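Local coordinates for protein GH3 beta-N-acetylglucosaminidase (Paenibacillaceae, PDB 6K5J) that hydrolyses terminal beta-linked N-acetylglucosamine residues from the non-reducing ends of its substrates, as a glycoside hydrolase of family 3, at residues Ala57-Ala60 and Lys61-Glu65; Arg205-Asp209 and Arg210-Ala214; Thr245-Ser248 and Asn249-Glu252; Glu323-Ile326 and Asp327-Gly331. One frame throughout, in Å; residues are numbered along the deposited sequence.

Contact 1: residues Ala57-Ala60 and Lys61-Glu65; sequences AQVA and KLSAE
The flat group of this contact is the amide of Gln58, met one turn on by the methyl CD2 of Leu62, which approaches its nitrogen end at 3.9 Å from NE2. The two side chains run side by side and point the same way along helix 56-72, the helix of a beta-alpha-beta unit between strands 45-47 and 79-81 in the TIM-barrel-type domain. Both polar ends of the amide are taken up by backbone outside the helix. NE2 donates to Asn52 O and Leu28 O, while OE1 accepts from Ala54 N and Glu55 N, so the orientation of the amide is fixed and Leu62 adds an apolar neighbour. CG, anti to the backbone N (chi1 165°), already leads along the helix; the bend at chi2 (-89°) swings the amide carbon across it, and CD-NE2 then points on toward Leu62. Below run regular i to i+4 bonds: Lys61 N to Ala57 O at 3.0 Å, Leu62 N to Gln58 O at 2.9 Å and Ala64 N to Ala60 O at 3.0 Å. In each the donor stands tilted from the carbonyl plane. On the buried side, Val59 packs on Leu53 and Leu128, and Ser63 OG bonds to Tyr48 OH and Leu128 O. The bond from Ser63 N to Val59 O is the shortest of the four at 2.8 Å, and its N-H points almost straight at the oxygen (170°).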
# COMPACT_ATOMS: atom_id res chain seq x y z
N ALA A 57 -13.37 -17.58 3.41
CA ALA A 57 -14.61 -17.94 4.08
C ALA A 57 -14.70 -17.29 5.45
O ALA A 57 -15.76 -16.80 5.86
CB ALA A 57 -14.74 -19.46 4.21
N GLN A 58 -13.58 -17.25 6.17
CA GLN A 58 -13.55 -16.64 7.50
C GLN A 58 -13.73 -15.13 7.43
O GLN A 58 -14.43 -14.54 8.27
CB GLN A 58 -12.24 -17.03 8.21
CG GLN A 58 -11.92 -16.19 9.45
CD GLN A 58 -11.10 -14.94 9.10
OE1 GLN A 58 -10.27 -14.97 8.21
NE2 GLN A 58 -11.36 -13.85 9.80
N VAL A 59 -13.12 -14.47 6.43
CA VAL A 59 -13.25 -13.02 6.33
C VAL A 59 -14.68 -12.63 5.98
O VAL A 59 -15.26 -11.72 6.59
CB VAL A 59 -12.25 -12.46 5.28
CG1 VAL A 59 -12.38 -10.92 5.19
CG2 VAL A 59 -10.81 -12.84 5.65
N ALA A 60 -15.26 -13.31 4.99
CA ALA A 60 -16.65 -13.05 4.63
C ALA A 60 -17.58 -13.25 5.83
O ALA A 60 -18.49 -12.44 6.07
CB ALA A 60 -17.07 -13.95 3.47
N LYS A 61 -17.35 -14.32 6.60
CA LYS A 61 -18.14 -14.53 7.81
C LYS A 61 -17.96 -13.38 8.80
O LYS A 61 -18.92 -12.93 9.43
CB LYS A 61 -17.74 -15.84 8.48
CG LYS A 61 -18.48 -17.07 8.02
CD LYS A 61 -18.23 -18.19 9.02
CE LYS A 61 -18.10 -17.62 10.44
NZ LYS A 61 -18.44 -18.60 11.52
N LEU A 62 -16.72 -12.92 8.96
CA LEU A 62 -16.43 -11.86 9.92
C LEU A 62 -17.09 -10.55 9.51
O LEU A 62 -17.68 -9.86 10.35
CB LEU A 62 -14.91 -11.69 10.05
CG LEU A 62 -14.43 -10.48 10.84
CD1 LEU A 62 -14.89 -10.58 12.29
CD2 LEU A 62 -12.90 -10.38 10.75
N SER A 63 -17.00 -10.18 8.23
CA SER A 63 -17.66 -8.96 7.78
C SER A 63 -19.17 -9.04 7.99
O SER A 63 -19.79 -8.08 8.45
CB SER A 63 -17.35 -8.69 6.31
OG SER A 63 -15.96 -8.49 6.09
N ALA A 64 -19.77 -10.19 7.67
CA ALA A 64 -21.21 -10.32 7.86
C ALA A 64 -21.58 -10.26 9.34
O ALA A 64 -22.63 -9.71 9.70
CB ALA A 64 -21.70 -11.63 7.23
N GLU A 65 -20.73 -10.83 10.20
CA GLU A 65 -20.96 -10.77 11.64
C GLU A 65 -20.92 -9.34 12.15
O GLU A 65 -21.79 -8.92 12.92
CB GLU A 65 -19.93 -11.63 12.39
CG GLU A 65 -20.15 -11.65 13.92
CD GLU A 65 -19.06 -12.37 14.70
OE1 GLU A 65 -17.94 -12.53 14.18
OE2 GLU A 65 -19.33 -12.78 15.86

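Contact 2: residues Arg205-Asp209 and Arg210-Ala214; sequences RERLD and RLELA
At the joint where helix 205-210 ends and the chain turns into helix 213-222, Arg207 reaches over the turn and grips Glu212 side-on with two nitrogens. Arg207 NE meets Glu212 OE1 at 2.9 Å and NH2 meets OE2 at 2.8 Å; each oxygen offers its syn lone pair, and the two planes are only 14° apart. With chi2 bent at 71°, the arginine runs forward, past the end of the helix, to Glu212. The methyl CD2 of Leu211 lies over one guanidinium face, 3.4 Å from NE of Arg207, and NH2 also pairs with Asp189. The joint belongs to the TIM-barrel-type domain, on the link between strands 178-184 and 226-229. Here Leu208 O accepts from Leu213 N at 2.9 Å, an i to i+5 bond that closes the turn. A leucine in place of Arg207 would probably leave the buried Glu212 carboxylate without its countercharge and free to turn. Nearer the surface, Arg210 NE donates to Glu206 OE2 at 3.1 Å, nearly straight at 171°, while its NH2 bond to OE1 is weak. Arg207 CD lies over one face of the Arg210 guanidinium, 3.7 Å above its plane and offset toward the rim. On another side of the helix, OD1 of Asp209 touches CD1 of Leu213 at 3.5 Å, while also accepting from Arg205 NE; the NH2 of that arginine pairs with Glu258 of helix 249-258.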
# COMPACT_ATOMS: atom_id res chain seq x y z
N ARG A 205 4.54 26.57 -3.90
CA ARG A 205 3.23 26.19 -4.40
C ARG A 205 3.27 25.80 -5.87
O ARG A 205 2.57 24.88 -6.29
CB ARG A 205 2.27 27.35 -4.14
CG ARG A 205 0.84 27.06 -4.39
CD ARG A 205 0.32 25.87 -3.59
NE ARG A 205 -0.93 25.49 -4.21
CZ ARG A 205 -2.12 25.94 -3.83
NH1 ARG A 205 -2.22 26.74 -2.78
NH2 ARG A 205 -3.20 25.56 -4.49
N GLU A 206 4.09 26.49 -6.69
CA GLU A 206 4.16 26.13 -8.10
C GLU A 206 4.56 24.67 -8.28
O GLU A 206 4.08 24.00 -9.20
CB GLU A 206 5.13 27.04 -8.87
CG GLU A 206 6.61 26.93 -8.48
CD GLU A 206 7.36 25.76 -9.15
OE1 GLU A 206 8.36 25.28 -8.55
OE2 GLU A 206 6.96 25.30 -10.25
N ARG A 207 5.44 24.17 -7.43
CA ARG A 207 5.87 22.79 -7.57
C ARG A 207 4.76 21.84 -7.12
O ARG A 207 4.49 20.84 -7.79
CB ARG A 207 7.17 22.59 -6.80
CG ARG A 207 7.31 21.25 -6.14
CD ARG A 207 7.54 20.10 -7.11
NE ARG A 207 7.56 18.90 -6.29
CZ ARG A 207 8.67 18.40 -5.75
NH1 ARG A 207 9.85 18.95 -6.02
NH2 ARG A 207 8.59 17.33 -4.98
N LEU A 208 4.08 22.17 -6.01
CA LEU A 208 2.97 21.33 -5.56
C LEU A 208 1.86 21.29 -6.60
O LEU A 208 1.25 20.24 -6.82
CB LEU A 208 2.43 21.84 -4.22
CG LEU A 208 3.41 21.89 -3.04
CD1 LEU A 208 2.74 22.43 -1.77
CD2 LEU A 208 4.03 20.51 -2.78
N ASP A 209 1.59 22.42 -7.26
CA ASP A 209 0.52 22.46 -8.26
C ASP A 209 0.84 21.58 -9.46
O ASP A 209 -0.06 20.96 -10.04
CB ASP A 209 0.28 23.89 -8.74
CG ASP A 209 -0.42 24.75 -7.71
OD1 ASP A 209 -1.02 24.19 -6.77
OD2 ASP A 209 -0.36 25.99 -7.84
N ARG A 210 2.10 21.54 -9.88
CA ARG A 210 2.43 20.80 -11.09
C ARG A 210 2.78 19.34 -10.82
O ARG A 210 2.75 18.53 -11.75
CB ARG A 210 3.58 21.46 -11.83
CG ARG A 210 4.93 21.25 -11.21
CD ARG A 210 6.04 21.83 -12.09
NE ARG A 210 7.11 22.37 -11.27
CZ ARG A 210 8.12 21.66 -10.80
NH1 ARG A 210 8.23 20.36 -11.10
NH2 ARG A 210 9.04 22.24 -10.05
N LEU A 211 3.13 19.00 -9.58
CA LEU A 211 3.53 17.63 -9.29
C LEU A 211 2.58 16.99 -8.29
O LEU A 211 1.61 16.34 -8.70
CB LEU A 211 4.98 17.61 -8.79
CG LEU A 211 5.57 16.19 -8.79
CD1 LEU A 211 5.67 15.66 -10.22
CD2 LEU A 211 6.93 16.14 -8.10
N GLU A 212 2.81 17.23 -6.99
CA GLU A 212 2.09 16.55 -5.91
C GLU A 212 0.57 16.54 -6.13
O GLU A 212 -0.07 15.48 -6.06
CB GLU A 212 2.42 17.22 -4.57
CG GLU A 212 3.67 16.70 -3.85
CD GLU A 212 4.99 17.17 -4.48
OE1 GLU A 212 4.97 18.04 -5.38
OE2 GLU A 212 6.06 16.68 -4.06
N LEU A 213 -0.02 17.71 -6.37
CA LEU A 213 -1.48 17.83 -6.40
C LEU A 213 -2.12 17.27 -7.67
O LEU A 213 -3.31 16.94 -7.65
CB LEU A 213 -1.88 19.30 -6.25
CG LEU A 213 -1.61 19.89 -4.85
CD1 LEU A 213 -1.77 21.41 -4.86
CD2 LEU A 213 -2.53 19.26 -3.81
N ALA A 214 -1.36 17.15 -8.76
CA ALA A 214 -1.96 16.87 -10.07
C ALA A 214 -2.75 15.56 -10.10
O ALA A 214 -3.89 15.57 -10.61
CB ALA A 214 -0.87 16.90 -11.15

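Contact 3: residues Thr245-Ser248 and Asn249-Glu252; sequences TLSS and NVIE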
# COMPACT_ATOMS: atom_id res chain seq x y z
N THR A 245 -2.82 16.59 7.90
CA THR A 245 -3.92 15.98 8.63
C THR A 245 -4.59 16.94 9.61
O THR A 245 -5.79 16.84 9.85
CB THR A 245 -3.40 14.75 9.39
OG1 THR A 245 -2.83 13.84 8.46
CG2 THR A 245 -4.53 14.05 10.16
N LEU A 246 -3.82 17.85 10.19
CA LEU A 246 -4.32 18.77 11.21
C LEU A 246 -4.41 20.21 10.74
O LEU A 246 -4.56 21.12 11.56
CB LEU A 246 -3.43 18.68 12.46
CG LEU A 246 -3.19 17.27 13.00
CD1 LEU A 246 -2.40 17.29 14.31
CD2 LEU A 246 -4.52 16.52 13.20
N SER A 247 -4.33 20.46 9.43
CA SER A 247 -4.23 21.81 8.88
C SER A 247 -5.51 22.19 8.16
O SER A 247 -5.85 21.60 7.13
CB SER A 247 -3.05 21.91 7.92
OG SER A 247 -3.17 23.07 7.12
N SER A 248 -6.22 23.20 8.68
CA SER A 248 -7.37 23.69 7.93
C SER A 248 -6.95 24.29 6.59
O SER A 248 -7.70 24.22 5.62
CB SER A 248 -8.17 24.70 8.77
OG SER A 248 -7.35 25.75 9.23
N ASN A 249 -5.73 24.85 6.51
CA ASN A 249 -5.24 25.36 5.23
C ASN A 249 -5.18 24.27 4.17
O ASN A 249 -5.54 24.49 3.01
CB ASN A 249 -3.86 25.99 5.39
CG ASN A 249 -3.94 27.43 5.86
OD1 ASN A 249 -4.96 27.86 6.40
ND2 ASN A 249 -2.86 28.18 5.67
N VAL A 250 -4.71 23.08 4.55
CA VAL A 250 -4.59 21.99 3.57
C VAL A 250 -5.95 21.36 3.28
O VAL A 250 -6.27 21.07 2.12
CB VAL A 250 -3.57 20.93 4.05
CG1 VAL A 250 -3.48 19.79 3.04
CG2 VAL A 250 -2.20 21.56 4.28
N ILE A 251 -6.76 21.12 4.31
CA ILE A 251 -7.99 20.36 4.09
C ILE A 251 -9.14 21.29 3.70
O ILE A 251 -9.64 21.22 2.57
CB ILE A 251 -8.35 19.51 5.32
CG1 ILE A 251 -7.23 18.50 5.61
CG2 ILE A 251 -9.64 18.77 5.07
CD1 ILE A 251 -7.50 17.61 6.81
N GLU A 252 -9.58 22.16 4.62
CA GLU A 252 -10.68 23.05 4.26
C GLU A 252 -10.28 23.99 3.14
O GLU A 252 -11.07 24.25 2.22
CB GLU A 252 -11.15 23.87 5.47
CG GLU A 252 -11.99 23.12 6.49
CD GLU A 252 -13.32 22.58 5.94
OE1 GLU A 252 -13.73 22.98 4.83
OE2 GLU A 252 -13.95 21.76 6.65
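Ser247 directs its side chain toward the helix that follows, and its OG accepts a hydrogen bond from Val250 N at 3.0 Å (154°). This is a serine N-cap, closing the start of helix 249-258 in the TIM-barrel-type domain. OG stands anti to the backbone N of Ser247 (chi1 164°), the rotation that brings it to the amide of the first turn. From there it also faces CG2 of Val250, 3.4 Å away, a methyl that lies beside its own backbone N and so flanks the capping bond. The same hydroxyl is engaged with Glu238 OE2, which ties the cap to the preceding loop. The carbonyl of Ser247 does a second job, taking Ile251 N at 3.0 Å, whereas its bond from Val250 N is weak. Other side chains leave the cap in different directions. Asn249 sends ND2 to Val237 O, and Glu252, bent at chi2, carries its carboxylate off to Arg328. Thr245 faces away, with OG1 bonded to Thr229 and His231. The extended branch of Ile251 instead runs back over the loop, ending with CD1 at 3.6 Å from Thr245 O, a buried carbonyl oxygen for which the model offers no polar partner.

Contact 4: residues Glu323-Ile326 and Asp327-Gly331; sequences EERI and DRSVG
Arg325 and Ser329 hold the tight, buried part of this contact: Arg325, bent at chi2, leads forward along the helix, and NH1 donates to Ser329 OG at 2.7 Å, almost straight at 169°; Ser329 OG is shared with Asp294. Also buried, Ile326 CG2 meets Val330 CG2 at 4.2 Å, both residues packing on Lys16 of helix 13-19. Toward solvent, yet well bonded, Glu324 receives Arg328 side-on, NH2 to OE1 at 2.7 Å and NE to OE2 at 2.9 Å, with the two planes nearly coplanar (24°). Arg325 crosses Arg328 at about a right angle, its CD 3.3 Å above the guanidinium plane, toward the rim. The like charges this brings close, NE of Arg325 being 3.8 Å from NH1 of Arg328, are probably offset by Glu324 and Glu252. An alanine at Arg328 is likely to leave Glu324, and Glu252 of helix 249-258, without their mate. The loose part is Glu323 beside Asp327, with OE2 and OD2 4.3 Å apart and no bond joining them; Asp327 turns to Lys16. Such i to i+4 pairing on one side and apolar packing on another is characteristic of an amphipathic helix, here 323-339.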
# COMPACT_ATOMS: atom_id res chain seq x y z
N GLU A 323 -22.45 22.07 15.82
CA GLU A 323 -23.44 21.08 15.41
C GLU A 323 -23.45 20.89 13.90
O GLU A 323 -23.49 19.76 13.41
CB GLU A 323 -24.82 21.49 15.91
CG GLU A 323 -25.95 20.61 15.38
CD GLU A 323 -27.29 20.93 16.03
OE1 GLU A 323 -27.38 21.95 16.75
OE2 GLU A 323 -28.24 20.14 15.84
N GLU A 324 -23.43 22.00 13.15
CA GLU A 324 -23.38 21.90 11.69
C GLU A 324 -22.13 21.14 11.24
O GLU A 324 -22.19 20.31 10.33
CB GLU A 324 -23.42 23.29 11.06
CG GLU A 324 -23.38 23.31 9.52
CD GLU A 324 -21.98 23.20 8.93
OE1 GLU A 324 -20.99 23.66 9.56
OE2 GLU A 324 -21.86 22.63 7.82
N ARG A 325 -20.99 21.43 11.87
CA ARG A 325 -19.74 20.79 11.46
C ARG A 325 -19.83 19.28 11.56
O ARG A 325 -19.48 18.56 10.62
CB ARG A 325 -18.58 21.33 12.30
CG ARG A 325 -17.23 20.71 11.95
CD ARG A 325 -16.79 21.02 10.51
NE ARG A 325 -15.64 20.19 10.16
CZ ARG A 325 -15.74 18.94 9.73
NH1 ARG A 325 -16.93 18.38 9.58
NH2 ARG A 325 -14.65 18.24 9.45
N ILE A 326 -20.35 18.77 12.69
CA ILE A 326 -20.51 17.33 12.87
C ILE A 326 -21.46 16.76 11.83
O ILE A 326 -21.18 15.71 11.22
CB ILE A 326 -21.00 17.02 14.29
CG1 ILE A 326 -19.94 17.38 15.32
CG2 ILE A 326 -21.34 15.55 14.39
CD1 ILE A 326 -18.84 16.33 15.46
N ASP A 327 -22.62 17.41 11.64
CA ASP A 327 -23.58 16.95 10.64
C ASP A 327 -22.98 16.95 9.24
O ASP A 327 -23.35 16.12 8.41
CB ASP A 327 -24.84 17.82 10.63
CG ASP A 327 -25.69 17.66 11.88
OD1 ASP A 327 -25.62 16.60 12.53
OD2 ASP A 327 -26.45 18.60 12.19
N ARG A 328 -22.09 17.91 8.94
CA ARG A 328 -21.45 17.96 7.64
C ARG A 328 -20.70 16.66 7.34
O ARG A 328 -20.88 16.06 6.28
CB ARG A 328 -20.51 19.17 7.57
CG ARG A 328 -20.12 19.62 6.17
CD ARG A 328 -18.92 20.57 6.21
NE ARG A 328 -19.18 21.70 7.11
CZ ARG A 328 -18.23 22.48 7.62
NH1 ARG A 328 -16.96 22.27 7.31
NH2 ARG A 328 -18.55 23.46 8.45
N SER A 329 -19.86 16.21 8.28
CA SER A 329 -19.12 14.96 8.08
C SER A 329 -20.05 13.76 8.08
O SER A 329 -19.88 12.84 7.27
CB SER A 329 -18.04 14.78 9.15
OG SER A 329 -17.01 15.73 9.01
N VAL A 330 -21.01 13.72 9.01
CA VAL A 330 -21.95 12.60 9.03
C VAL A 330 -22.66 12.48 7.70
O VAL A 330 -22.86 11.38 7.18
CB VAL A 330 -22.95 12.77 10.20
CG1 VAL A 330 -24.12 11.80 10.05
CG2 VAL A 330 -22.25 12.57 11.54
N GLY A 331 -23.05 13.62 7.10
CA GLY A 331 -23.73 13.57 5.82
C GLY A 331 -22.88 12.96 4.72
O GLY A 331 -23.36 12.17 3.91

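All four are one-turn contacts of the TIM-barrel-type domain, and each mixes buried and exposed residues. In contact 2 the Arg207-Glu212 pair is buried, whereas Glu206-Arg210 there and Glu324-Arg328 in contact 4 lie toward the surface. Contact 1 stands alone, on the far side of the chain's centre from contact 2, and relies on regular backbone bonds with little side-chain charge. Contacts 2 and 3, about 17 Å apart between centres, treat a join between two helices and the start of one, with ion pairs in the first and a buried serine cap in the second. Contacts 3 and 4 touch: Glu252 OE2 meets Arg328 NH1 at 3.1 Å, a salt bridge joining helices 249-258 and 323-339.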